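Local structure of pirin-like protein YHAK (Escherichia coli, 2VEC) at residues A61-L66 with L250-P255; R80-V85 with V122-H127; N89-G94 with V106-G111; A113-T118 with L152-A157; R148-I153 with Q177-V182. The protein lacks quercetin 2,3-dioxygenase activity and is a monomeric cytoplasmic bicupin of the pirin family, probably redox-sensitive through a reactive cysteine. All blocks are in the same frame, centred on the assembly; numbering follows the deposited sequence.

Interaction 1: A61-L66 with L250-P255; sequences ASLRVL and LLIDLP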
# COMPACT_ATOMS: atom_id res chain seq x y z
N ALA A 61 -6.58 -0.70 -14.31
CA ALA A 61 -5.49 -1.34 -13.54
C ALA A 61 -5.94 -2.26 -12.43
O ALA A 61 -7.05 -2.06 -11.82
CB ALA A 61 -4.57 -0.25 -12.93
N SER A 62 -5.07 -3.22 -12.12
CA SER A 62 -5.20 -4.10 -10.95
C SER A 62 -4.03 -3.91 -9.98
O SER A 62 -2.96 -3.43 -10.37
CB SER A 62 -5.28 -5.58 -11.38
OG SER A 62 -6.51 -5.83 -12.09
N LEU A 63 -4.27 -4.24 -8.72
CA LEU A 63 -3.22 -4.45 -7.70
C LEU A 63 -2.45 -5.72 -8.06
O LEU A 63 -3.05 -6.80 -8.07
CB LEU A 63 -3.87 -4.61 -6.34
CG LEU A 63 -2.91 -4.93 -5.19
CD1 LEU A 63 -1.97 -3.73 -4.93
CD2 LEU A 63 -3.68 -5.33 -3.93
N ARG A 64 -1.17 -5.59 -8.42
CA ARG A 64 -0.38 -6.75 -8.91
C ARG A 64 0.53 -7.40 -7.86
O ARG A 64 0.80 -8.60 -7.89
CB ARG A 64 0.42 -6.36 -10.15
CG ARG A 64 -0.47 -5.82 -11.30
CD ARG A 64 -1.62 -6.83 -11.68
NE ARG A 64 -1.13 -8.18 -12.01
CZ ARG A 64 -0.62 -8.52 -13.19
NH1 ARG A 64 -0.53 -7.60 -14.17
NH2 ARG A 64 -0.26 -9.77 -13.42
N VAL A 65 1.01 -6.61 -6.91
CA VAL A 65 1.86 -7.17 -5.86
C VAL A 65 1.54 -6.36 -4.62
O VAL A 65 1.31 -5.16 -4.72
CB VAL A 65 3.34 -6.94 -6.21
CG1 VAL A 65 4.26 -7.13 -4.92
CG2 VAL A 65 3.76 -7.88 -7.35
N LEU A 66 1.51 -7.02 -3.46
CA LEU A 66 1.61 -6.30 -2.19
C LEU A 66 2.64 -7.04 -1.36
O LEU A 66 2.56 -8.28 -1.14
CB LEU A 66 0.26 -6.18 -1.46
CG LEU A 66 0.41 -5.36 -0.14
CD1 LEU A 66 -0.77 -4.52 0.15
CD2 LEU A 66 0.79 -6.27 1.06
N LEU A 250 -4.68 -0.91 5.25
CA LEU A 250 -4.93 -0.18 4.01
C LEU A 250 -6.27 -0.63 3.47
O LEU A 250 -6.64 -1.81 3.65
CB LEU A 250 -3.89 -0.56 2.95
CG LEU A 250 -2.43 -0.20 3.22
CD1 LEU A 250 -1.51 -0.69 2.07
CD2 LEU A 250 -2.22 1.30 3.48
N LEU A 251 -6.98 0.28 2.81
CA LEU A 251 -8.13 -0.12 2.02
C LEU A 251 -7.85 0.47 0.65
O LEU A 251 -7.59 1.70 0.52
CB LEU A 251 -9.45 0.44 2.56
CG LEU A 251 -10.71 -0.05 1.80
CD1 LEU A 251 -11.94 -0.10 2.71
CD2 LEU A 251 -11.00 0.91 0.62
N ILE A 252 -7.86 -0.41 -0.35
CA ILE A 252 -7.59 0.03 -1.73
C ILE A 252 -8.86 -0.10 -2.54
O ILE A 252 -9.46 -1.17 -2.59
CB ILE A 252 -6.50 -0.81 -2.41
CG1 ILE A 252 -5.42 -1.21 -1.39
CG2 ILE A 252 -5.97 -0.05 -3.66
CD1 ILE A 252 -4.18 -2.03 -1.96
N ASP A 253 -9.27 1.00 -3.17
CA ASP A 253 -10.52 1.05 -3.93
C ASP A 253 -10.10 0.91 -5.39
O ASP A 253 -9.36 1.77 -5.92
CB ASP A 253 -11.13 2.44 -3.60
CG ASP A 253 -12.30 2.83 -4.45
OD1 ASP A 253 -12.59 2.23 -5.52
OD2 ASP A 253 -12.96 3.86 -4.05
N LEU A 254 -10.49 -0.20 -6.03
CA LEU A 254 -9.95 -0.63 -7.29
C LEU A 254 -11.01 -0.58 -8.39
O LEU A 254 -12.20 -0.85 -8.13
CB LEU A 254 -9.42 -2.10 -7.15
CG LEU A 254 -8.17 -2.17 -6.23
CD1 LEU A 254 -8.14 -3.57 -5.56
CD2 LEU A 254 -6.88 -1.87 -6.98
N PRO A 255 -10.60 -0.20 -9.61
CA PRO A 255 -11.53 0.18 -10.70
C PRO A 255 -12.17 -0.97 -11.49
O PRO A 255 -13.12 -0.74 -12.28
CB PRO A 255 -10.63 1.02 -11.63
CG PRO A 255 -9.26 0.46 -11.42
CD PRO A 255 -9.18 0.03 -9.97
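This is an apolar, buried contact between the two cupin domains of the chain, with L63 and L66 of the N-terminal domain meeting L250, I252 and L254 of the C-terminal one. Strands 63-66 and 250-254 belong to different sheets. Their axes run nearly antiparallel (162°) but come no closer than 10.6 Å, which marks face-to-face packing of sheets through side chains and not strand pairing. L63 is the central wedge. Its CG stands opposite the backbone N (chi1 177°), which sends both methyls toward I252; L63 CD2 is 3.9 Å from I252 CD1, and the two side chains cross at about a right angle. Nearer its base, L63 CB lies 4.1 Å from L254 CD2. L66 CD1 and L250 CD1 touch more distantly, at 4.3 Å. At the other end, the ring of P255 rides on the backbone of the opposite segment, with P255 CG 3.4 Å from A61 O. R64 and V65 form a classic beta bulge opposite W141. Around the contact, L63 and I252 also rest on Y205 of strand 203-208, while L66 and I252 reach L140 of strand 135-143, so strands from both sheets frame the interface.

Interaction 2: R80-V85 with V122-H127; sequences RTYPKV and VSYSEH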
# COMPACT_ATOMS: atom_id res chain seq x y z
N ARG A 80 16.77 -3.04 -10.66
CA ARG A 80 15.85 -3.85 -11.44
C ARG A 80 14.90 -2.99 -12.27
O ARG A 80 14.60 -1.84 -11.92
CB ARG A 80 15.04 -4.79 -10.53
CG ARG A 80 14.07 -4.08 -9.56
CD ARG A 80 12.93 -5.00 -9.09
NE ARG A 80 12.14 -5.45 -10.24
CZ ARG A 80 11.34 -6.51 -10.23
NH1 ARG A 80 11.21 -7.23 -9.13
NH2 ARG A 80 10.69 -6.85 -11.35
N THR A 81 14.45 -3.55 -13.38
CA THR A 81 13.42 -2.92 -14.17
C THR A 81 12.08 -3.43 -13.63
O THR A 81 12.03 -4.39 -12.87
CB THR A 81 13.55 -3.23 -15.68
OG1 THR A 81 13.32 -4.63 -15.91
CG2 THR A 81 14.95 -2.83 -16.22
N TYR A 82 11.00 -2.74 -13.99
CA TYR A 82 9.67 -3.13 -13.55
C TYR A 82 8.78 -3.36 -14.78
O TYR A 82 8.96 -2.70 -15.81
CB TYR A 82 9.07 -2.04 -12.66
CG TYR A 82 9.68 -1.97 -11.28
CD1 TYR A 82 9.45 -2.98 -10.35
CD2 TYR A 82 10.46 -0.88 -10.90
CE1 TYR A 82 9.99 -2.92 -9.09
CE2 TYR A 82 11.01 -0.81 -9.61
CZ TYR A 82 10.77 -1.84 -8.71
OH TYR A 82 11.30 -1.79 -7.44
N PRO A 83 7.82 -4.30 -14.68
CA PRO A 83 6.95 -4.64 -15.81
C PRO A 83 5.65 -3.80 -15.94
O PRO A 83 4.58 -4.32 -15.61
CB PRO A 83 6.56 -6.08 -15.49
CG PRO A 83 6.48 -6.11 -13.99
CD PRO A 83 7.55 -5.15 -13.50
N LYS A 84 5.73 -2.56 -16.42
CA LYS A 84 4.51 -1.70 -16.65
C LYS A 84 3.64 -1.58 -15.38
O LYS A 84 2.44 -1.80 -15.40
CB LYS A 84 3.65 -2.16 -17.85
CG LYS A 84 4.29 -1.86 -19.22
CD LYS A 84 3.42 -2.25 -20.41
CE LYS A 84 4.23 -2.06 -21.71
NZ LYS A 84 3.56 -2.48 -22.99
N VAL A 85 4.30 -1.21 -14.29
CA VAL A 85 3.63 -1.01 -13.02
C VAL A 85 4.26 0.20 -12.34
O VAL A 85 5.43 0.51 -12.59
CB VAL A 85 3.80 -2.22 -12.05
CG1 VAL A 85 2.99 -3.44 -12.55
CG2 VAL A 85 5.31 -2.58 -11.82
N VAL A 122 13.97 1.60 -17.43
CA VAL A 122 14.74 2.31 -16.44
C VAL A 122 14.95 1.35 -15.26
O VAL A 122 14.05 0.61 -14.92
CB VAL A 122 14.06 3.66 -16.06
CG1 VAL A 122 14.72 4.32 -14.85
CG2 VAL A 122 14.06 4.62 -17.28
N SER A 123 16.14 1.34 -14.68
CA SER A 123 16.45 0.48 -13.53
C SER A 123 16.32 1.26 -12.24
O SER A 123 16.71 2.43 -12.18
CB SER A 123 17.87 -0.09 -13.64
OG SER A 123 17.89 -1.23 -14.46
N TYR A 124 15.85 0.59 -11.19
CA TYR A 124 15.53 1.21 -9.92
C TYR A 124 16.19 0.48 -8.77
O TYR A 124 16.16 -0.75 -8.71
CB TYR A 124 13.99 1.22 -9.71
CG TYR A 124 13.27 2.07 -10.73
CD1 TYR A 124 13.02 3.42 -10.49
CD2 TYR A 124 12.87 1.52 -11.96
CE1 TYR A 124 12.34 4.22 -11.47
CE2 TYR A 124 12.23 2.30 -12.92
CZ TYR A 124 11.97 3.64 -12.67
OH TYR A 124 11.33 4.38 -13.66
N SER A 125 16.75 1.23 -7.83
CA SER A 125 17.42 0.61 -6.69
C SER A 125 16.91 1.17 -5.37
O SER A 125 16.44 2.31 -5.30
CB SER A 125 18.94 0.79 -6.81
OG SER A 125 19.34 2.09 -6.43
N GLU A 126 17.02 0.36 -4.33
CA GLU A 126 16.50 0.71 -3.02
C GLU A 126 17.57 0.34 -2.00
O GLU A 126 17.95 -0.82 -1.92
CB GLU A 126 15.19 -0.04 -2.74
CG GLU A 126 14.83 -0.18 -1.25
CD GLU A 126 13.44 -0.78 -1.02
OE1 GLU A 126 13.03 -1.70 -1.76
OE2 GLU A 126 12.75 -0.30 -0.09
N HIS A 127 18.07 1.34 -1.26
CA HIS A 127 19.15 1.10 -0.29
C HIS A 127 18.73 1.51 1.10
O HIS A 127 18.15 2.59 1.29
CB HIS A 127 20.42 1.92 -0.59
CG HIS A 127 20.99 1.74 -1.96
ND1 HIS A 127 20.53 0.80 -2.87
CD2 HIS A 127 22.01 2.38 -2.58
CE1 HIS A 127 21.23 0.88 -3.98
NE2 HIS A 127 22.14 1.83 -3.84
O HOH W 1 11.20 -0.27 -15.74
O HOH W 2 13.94 -1.28 -6.55
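R80 and Y124 form one antiparallel, hydrogen-bonded pair, evidenced by R80 N to Y124 O at 3.1 Å and Y124 N to R80 O at 2.8 Å. Past this pair the segments diverge, and side chains and water take over. The arginine does not reach across with its charged end. R80 CG sits between the backbone N and the carbonyl carbon (chi1 65°), and a bend at chi3 turns the guanidinium back on its own chain, where NE and NH2 grip T81 O side-on with that oxygen in the guanidinium plane; the NE bond, R80 NE to T81 O, measures 2.8 Å. The two tyrosines carry the apolar part. Y82 CD2 is 3.6 Å from Y124 CD2, and Y82 CE2 is equally near Y124 CB. The rings meet obliquely, planes 43° apart; Y124 CD2 comes in at the edge of the Y82 ring, near its plane, while R80 O lies at the edge of the Y124 ring. One water accepts from Y82 N and can donate to V122 O, bridging the diverging backbones. Outside the segments Y124 OH is bonded to Q119 N, and Y82 meets W141 edge-to-face. The arrangement is that of an edge strand, 76-80, leaving its partner 124-128 in one sheet of the N-terminal cupin beta-sandwich.

Interaction 3: N89-G94 with V106-G111; sequences NVILDG and VQASAG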
# COMPACT_ATOMS: atom_id res chain seq x y z
N ASN A 89 5.56 2.77 -2.06
CA ASN A 89 6.21 2.28 -0.87
C ASN A 89 5.70 3.03 0.35
O ASN A 89 5.57 4.28 0.33
CB ASN A 89 7.76 2.45 -0.96
CG ASN A 89 8.38 1.59 -2.08
OD1 ASN A 89 7.88 0.52 -2.39
ND2 ASN A 89 9.41 2.10 -2.73
N VAL A 90 5.44 2.30 1.41
CA VAL A 90 5.06 2.88 2.66
C VAL A 90 6.16 2.43 3.60
O VAL A 90 6.31 1.23 3.86
CB VAL A 90 3.69 2.35 3.12
CG1 VAL A 90 3.31 2.90 4.53
CG2 VAL A 90 2.61 2.67 2.05
N ILE A 91 6.97 3.38 4.02
CA ILE A 91 8.05 3.08 4.97
C ILE A 91 7.47 2.92 6.37
O ILE A 91 6.91 3.85 6.93
CB ILE A 91 9.13 4.15 5.01
CG1 ILE A 91 9.55 4.57 3.59
CG2 ILE A 91 10.35 3.61 5.80
CD1 ILE A 91 10.06 3.42 2.72
N LEU A 92 7.66 1.73 6.92
CA LEU A 92 7.20 1.38 8.26
C LEU A 92 8.25 1.57 9.33
O LEU A 92 7.90 1.87 10.47
CB LEU A 92 6.72 -0.08 8.27
CG LEU A 92 5.57 -0.29 7.26
CD1 LEU A 92 5.25 -1.80 7.16
CD2 LEU A 92 4.31 0.50 7.67
N ASP A 93 9.52 1.35 9.01
CA ASP A 93 10.58 1.50 10.02
C ASP A 93 11.83 1.78 9.26
O ASP A 93 12.05 1.19 8.21
CB ASP A 93 10.73 0.24 10.93
CG ASP A 93 11.76 0.40 12.06
OD1 ASP A 93 11.76 1.42 12.82
OD2 ASP A 93 12.54 -0.58 12.26
N GLY A 94 12.63 2.70 9.79
CA GLY A 94 13.91 3.04 9.20
C GLY A 94 13.85 4.09 8.09
O GLY A 94 12.96 4.92 8.06
N VAL A 106 15.48 9.96 -4.31
CA VAL A 106 14.62 10.41 -3.24
C VAL A 106 14.92 9.54 -2.04
O VAL A 106 15.21 8.36 -2.19
CB VAL A 106 13.12 10.33 -3.67
CG1 VAL A 106 12.71 8.87 -4.03
CG2 VAL A 106 12.20 10.94 -2.61
N GLN A 107 14.86 10.13 -0.85
CA GLN A 107 14.98 9.39 0.41
C GLN A 107 13.62 9.36 1.09
O GLN A 107 12.87 10.34 1.05
CB GLN A 107 15.94 10.11 1.37
CG GLN A 107 17.33 10.35 0.86
CD GLN A 107 18.14 11.21 1.85
OE1 GLN A 107 17.90 11.14 3.06
NE2 GLN A 107 19.05 12.02 1.35
N ALA A 108 13.30 8.25 1.76
CA ALA A 108 12.05 8.15 2.51
C ALA A 108 12.27 7.52 3.88
O ALA A 108 12.87 6.47 3.94
CB ALA A 108 11.03 7.35 1.73
N SER A 109 11.79 8.16 4.94
CA SER A 109 11.84 7.59 6.31
C SER A 109 10.49 7.04 6.77
O SER A 109 9.46 7.21 6.12
CB SER A 109 12.30 8.63 7.32
OG SER A 109 13.45 9.32 6.89
N ALA A 110 10.50 6.38 7.93
CA ALA A 110 9.28 5.84 8.53
C ALA A 110 8.24 6.94 8.59
O ALA A 110 8.56 8.09 8.96
CB ALA A 110 9.59 5.34 9.94
N GLY A 111 7.00 6.60 8.24
CA GLY A 111 5.93 7.58 8.29
C GLY A 111 5.63 8.26 6.97
O GLY A 111 4.71 9.09 6.90
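The flat group at the centre is the peptide between S109 and A110, with the branched side chain of I91 on one face. I91 CG2 stands almost perpendicularly above that plane, 3.5 Å from A110 N, and I91 CB lies near the carbonyl end, 3.3 Å from S109 O. The torsion explains this: I91 CG2 is opposite the backbone N and CG1 is beside it (chi1 -46°), so one branch covers the peptide while CG1 goes to A108 CB at 3.7 Å. G94 O approaches A110 N obliquely, from the I91 side of the peptide. A110 N donates to it over 2.9 Å, nearly along the C=O axis, and the oblique approach fits the bent N-H angle of 131°. The next peptide is held separately by G111 N to I91 O, 3.0 Å and straighter at 162°. Strand 105-109 ends here and the chain turns through A110 and G111 into strand 112-116, passing from one sheet of the N-terminal cupin sandwich to the other; strand 85-93 lies in the latter sheet. Both glycines have positive phi, a region that favours glycine. L92 and D93 form a classic beta bulge facing T136. The methyl of A110, an exposed residue, lies 4.0 Å from D93 CA, whereas I91 is buried and also packs on Y98 and L135.

Interaction 4: A113-T118 with L152-A157; sequences ALLLST and LIQKLA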
# COMPACT_ATOMS: atom_id res chain seq x y z
N ALA A 113 5.01 7.85 2.64
CA ALA A 113 4.66 7.02 1.49
C ALA A 113 5.29 7.65 0.24
O ALA A 113 5.33 8.89 0.08
CB ALA A 113 3.11 6.92 1.36
N LEU A 114 5.78 6.80 -0.65
CA LEU A 114 6.51 7.24 -1.83
C LEU A 114 5.85 6.58 -3.05
O LEU A 114 5.66 5.36 -3.03
CB LEU A 114 7.96 6.75 -1.70
CG LEU A 114 8.90 6.67 -2.92
CD1 LEU A 114 9.21 8.08 -3.47
CD2 LEU A 114 10.19 6.03 -2.51
N LEU A 115 5.58 7.35 -4.09
CA LEU A 115 5.13 6.78 -5.35
C LEU A 115 6.19 6.98 -6.45
O LEU A 115 6.63 8.09 -6.72
CB LEU A 115 3.78 7.39 -5.79
CG LEU A 115 3.24 6.86 -7.13
CD1 LEU A 115 2.71 5.42 -7.00
CD2 LEU A 115 2.14 7.76 -7.71
N LEU A 116 6.61 5.88 -7.07
CA LEU A 116 7.49 5.97 -8.25
C LEU A 116 6.68 5.59 -9.46
O LEU A 116 6.18 4.47 -9.53
CB LEU A 116 8.68 5.00 -8.07
CG LEU A 116 9.50 5.21 -6.80
CD1 LEU A 116 10.51 4.08 -6.63
CD2 LEU A 116 10.22 6.56 -6.92
N SER A 117 6.53 6.53 -10.39
CA SER A 117 5.76 6.30 -11.63
C SER A 117 6.83 5.90 -12.61
O SER A 117 7.58 6.76 -13.07
CB SER A 117 5.03 7.57 -12.07
OG SER A 117 4.01 7.83 -11.11
N THR A 118 6.97 4.59 -12.81
CA THR A 118 8.19 4.07 -13.42
C THR A 118 8.13 4.20 -14.94
O THR A 118 7.05 4.35 -15.52
CB THR A 118 8.48 2.60 -13.03
OG1 THR A 118 7.48 1.76 -13.60
CG2 THR A 118 8.48 2.43 -11.50
N LEU A 152 7.37 11.76 -11.81
CA LEU A 152 8.25 10.60 -11.58
C LEU A 152 8.25 10.16 -10.12
O LEU A 152 8.20 8.97 -9.82
CB LEU A 152 9.70 10.93 -11.99
CG LEU A 152 9.97 11.04 -13.50
CD1 LEU A 152 11.46 11.20 -13.73
CD2 LEU A 152 9.44 9.83 -14.24
N ILE A 153 8.31 11.13 -9.20
CA ILE A 153 8.45 10.84 -7.77
C ILE A 153 7.55 11.78 -6.98
O ILE A 153 7.57 13.01 -7.20
CB ILE A 153 9.92 11.10 -7.34
CG1 ILE A 153 10.88 10.10 -8.00
CG2 ILE A 153 10.08 11.09 -5.76
CD1 ILE A 153 12.37 10.49 -7.87
N GLN A 154 6.74 11.22 -6.09
CA GLN A 154 5.97 12.00 -5.13
C GLN A 154 6.13 11.35 -3.77
O GLN A 154 6.25 10.10 -3.67
CB GLN A 154 4.50 11.97 -5.49
CG GLN A 154 4.19 12.53 -6.88
CD GLN A 154 2.77 12.19 -7.27
OE1 GLN A 154 1.83 12.85 -6.86
NE2 GLN A 154 2.62 11.13 -8.05
N LYS A 155 6.07 12.17 -2.72
CA LYS A 155 6.04 11.63 -1.36
C LYS A 155 4.91 12.27 -0.58
O LYS A 155 4.52 13.39 -0.88
CB LYS A 155 7.35 12.00 -0.66
CG LYS A 155 8.54 11.16 -1.04
CD LYS A 155 9.60 11.21 0.09
CE LYS A 155 10.21 12.59 0.33
NZ LYS A 155 11.21 12.45 1.48
N LEU A 156 4.43 11.57 0.45
CA LEU A 156 3.36 12.04 1.33
C LEU A 156 3.69 11.67 2.77
O LEU A 156 4.11 10.54 3.08
CB LEU A 156 1.99 11.43 0.92
CG LEU A 156 0.76 11.64 1.84
CD1 LEU A 156 -0.50 11.76 1.01
CD2 LEU A 156 0.60 10.47 2.85
N ALA A 157 3.52 12.62 3.68
CA ALA A 157 3.71 12.33 5.08
C ALA A 157 2.41 11.78 5.69
O ALA A 157 1.40 12.47 5.72
CB ALA A 157 4.17 13.61 5.85
O HOH W 3 4.98 9.48 -8.73
O HOH W 4 10.08 7.11 -10.84
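L115 and Q154 form the middle rung of an antiparallel ladder joining strand 113-116 to strand 153-157, an outermost strand of the six-stranded sheet in the N-terminal cupin domain. The axes approach to 4.8 Å and run at 165°, nearly antiparallel. A113 with L156 and L115 with Q154 are hydrogen-bonded pairs, whereas L114 with K155 and L116 with I153 are non-hydrogen-bonded. The ladder is regular: A113 N to L156 O is 2.9 Å and close to linear (170°), and S117 N to L152 O extends it by one further bond beyond the pairs.

The leucines of the inner strand are buried and well packed. I153 of the outer strand lies against two of them: its CG2 is 3.9 Å from L114 CD1, and its CG1 is 3.8 Å from L116 CD2, this second pair running side by side and pointing the same way. V106 of strand 105-109 closes over L114 and I153. The outer strand is more open. K155 starts on the same face as L114, but its chain bends at chi3 and carries NZ away to E112 and Q107 O, and L152, I153 and Q154 keep partial exposure.

On the other face, the Q154 amide runs alongside L115, with L115 CD2 3.4 Å from Q154 NE2, and Q154 OE1 accepts from Q177 N of the second domain. S117 OG is met by N150 ND2. One water links the backbone L115 O with the polar ends of Q154 and S117, donating to L115 O at 2.9 Å and accepting from Q154 NE2 at 3.0 Å and S117 OG at 3.1 Å.

Interaction 5: R148-I153 with Q177-V182; sequences RENPLI and QLRQQV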
# COMPACT_ATOMS: atom_id res chain seq x y z
N ARG A 148 0.53 7.61 -19.98
CA ARG A 148 -0.14 8.57 -19.10
C ARG A 148 0.85 9.41 -18.32
O ARG A 148 1.78 8.86 -17.70
CB ARG A 148 -1.11 7.85 -18.15
CG ARG A 148 -2.47 7.63 -18.81
CD ARG A 148 -3.34 6.57 -18.22
NE ARG A 148 -4.14 6.99 -17.09
CZ ARG A 148 -5.47 7.08 -17.07
NH1 ARG A 148 -6.20 6.86 -18.16
NH2 ARG A 148 -6.08 7.44 -15.94
N GLU A 149 0.64 10.73 -18.33
CA GLU A 149 1.50 11.67 -17.59
C GLU A 149 1.35 11.45 -16.09
O GLU A 149 0.25 11.22 -15.59
CB GLU A 149 1.18 13.15 -17.93
CG GLU A 149 1.45 13.59 -19.40
CD GLU A 149 0.97 15.02 -19.70
OE1 GLU A 149 0.90 15.84 -18.75
OE2 GLU A 149 0.68 15.35 -20.90
N ASN A 150 2.46 11.51 -15.37
CA ASN A 150 2.43 11.50 -13.92
C ASN A 150 3.82 11.91 -13.41
O ASN A 150 4.81 11.57 -14.04
CB ASN A 150 2.08 10.11 -13.37
CG ASN A 150 1.23 10.20 -12.11
OD1 ASN A 150 0.27 11.00 -12.06
ND2 ASN A 150 1.53 9.36 -11.13
N PRO A 151 3.89 12.60 -12.26
CA PRO A 151 5.23 12.98 -11.79
C PRO A 151 6.07 11.72 -11.53
O PRO A 151 5.52 10.71 -11.10
CB PRO A 151 4.95 13.70 -10.45
CG PRO A 151 3.56 14.12 -10.51
CD PRO A 151 2.85 13.02 -11.30
N LEU A 152 7.37 11.76 -11.81
CA LEU A 152 8.25 10.60 -11.58
C LEU A 152 8.25 10.16 -10.12
O LEU A 152 8.20 8.97 -9.82
CB LEU A 152 9.70 10.93 -11.99
CG LEU A 152 9.97 11.04 -13.50
CD1 LEU A 152 11.46 11.20 -13.73
CD2 LEU A 152 9.44 9.83 -14.24
N ILE A 153 8.31 11.13 -9.20
CA ILE A 153 8.45 10.84 -7.77
C ILE A 153 7.55 11.78 -6.98
O ILE A 153 7.57 13.01 -7.20
CB ILE A 153 9.92 11.10 -7.34
CG1 ILE A 153 10.88 10.10 -8.00
CG2 ILE A 153 10.08 11.09 -5.76
CD1 ILE A 153 12.37 10.49 -7.87
N GLN A 177 -0.76 11.62 -6.33
CA GLN A 177 -1.57 11.56 -7.56
C GLN A 177 -1.21 10.28 -8.31
O GLN A 177 -0.06 10.09 -8.69
CB GLN A 177 -1.29 12.77 -8.43
CG GLN A 177 -2.01 12.74 -9.75
CD GLN A 177 -1.76 14.02 -10.50
OE1 GLN A 177 -2.16 15.08 -10.06
NE2 GLN A 177 -1.01 13.94 -11.59
N LEU A 178 -2.20 9.43 -8.56
CA LEU A 178 -2.00 8.19 -9.33
C LEU A 178 -2.43 8.35 -10.78
O LEU A 178 -3.34 9.13 -11.09
CB LEU A 178 -2.80 7.06 -8.69
CG LEU A 178 -2.45 6.70 -7.24
CD1 LEU A 178 -3.47 5.61 -6.78
CD2 LEU A 178 -1.04 6.19 -7.14
N ARG A 179 -1.80 7.61 -11.68
CA ARG A 179 -2.30 7.55 -13.05
C ARG A 179 -3.17 6.30 -13.28
O ARG A 179 -3.43 5.93 -14.43
CB ARG A 179 -1.15 7.64 -14.06
CG ARG A 179 -0.06 6.61 -13.87
CD ARG A 179 0.95 6.76 -14.97
NE ARG A 179 2.13 5.95 -14.70
CZ ARG A 179 3.25 6.00 -15.41
NH1 ARG A 179 3.35 6.81 -16.50
NH2 ARG A 179 4.25 5.21 -15.05
N GLN A 180 -3.59 5.68 -12.18
CA GLN A 180 -4.66 4.65 -12.16
C GLN A 180 -5.89 5.24 -11.49
O GLN A 180 -5.76 6.19 -10.70
CB GLN A 180 -4.25 3.42 -11.33
CG GLN A 180 -3.03 2.69 -11.86
CD GLN A 180 -1.69 3.38 -11.46
OE1 GLN A 180 -1.62 4.14 -10.51
NE2 GLN A 180 -0.64 3.11 -12.23
N GLN A 181 -7.06 4.66 -11.78
CA GLN A 181 -8.33 5.06 -11.13
C GLN A 181 -8.49 4.32 -9.81
O GLN A 181 -9.38 3.47 -9.64
CB GLN A 181 -9.53 4.77 -12.05
CG GLN A 181 -9.67 5.72 -13.19
CD GLN A 181 -9.70 7.17 -12.77
OE1 GLN A 181 -8.84 7.95 -13.18
NE2 GLN A 181 -10.68 7.55 -11.91
N VAL A 182 -7.59 4.61 -8.87
CA VAL A 182 -7.48 3.86 -7.64
C VAL A 182 -7.49 4.86 -6.48
O VAL A 182 -6.95 5.97 -6.62
CB VAL A 182 -6.12 3.04 -7.62
CG1 VAL A 182 -5.75 2.53 -6.22
CG2 VAL A 182 -6.23 1.89 -8.60
O HOH W 5 -5.97 8.39 -12.82
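N150 and Q177 run antiparallel alongside each other, their amide planes 36° apart, and are joined by two bonds. Q177 NE2 donates to N150 OD1 at 3.2 Å, and N150 ND2 donates to the main-chain Q177 O at 3.0 Å, each acceptor close to the plane of the donating amide. N150 ND2 also bonds S117 OG, so both polar atoms of this amide are engaged and its rotation is probably fixed. Q177 is extended, with CG opposite the backbone N (chi1 176°), which carries its amide to the asparagine.

The two arginines are exchanged between the segments. R179 runs straight past N150 and R148, its CD 3.9 Å from both N150 CB and R148 CB; its NH1 donates to R148 O at 2.8 Å, with that oxygen in the guanidinium plane. The other end of the same group, R179 NH2, bonds D86 and T118 O. R148 answers in reverse, bent at chi3, with a weak bond from R148 NE to R179 O (3.0 Å, 126°). Q181 OE1 lies at the edge of its guanidinium, and a water there accepts from R148 NH2 and lies within bonding distance of Q181 OE1 and L178 O. Q181 itself centres an inverse gamma turn. Such reciprocal side-chain-to-backbone bonding on the surface joins the segment leading into strand 153-157 with the end of strand 176-177 and the loop after it, at the junction of the bicupin's two domains.

How the interactions relate
Interactions 2, 3 and 4 belong to the N-terminal cupin domain, interactions 1 and 5 to its seam with the C-terminal one. Along the chain, 61-66 and 250-255 enclose all the others, so interaction 1 brings an early strand of the N-terminal domain against the last strand of the chain. Interactions 3 and 4 lie 11 Å apart between centres and share the sheet holding strands 85-93 and 112-116, where N89 O bonds L114 N. Interactions 4 and 5 are nearest, with centres 9 Å apart, and share L152 and I153. Interaction 5 reaches interaction 1, 14 Å away between centres, through Q180 on A61. The domains are thus joined both in the core and at the surface.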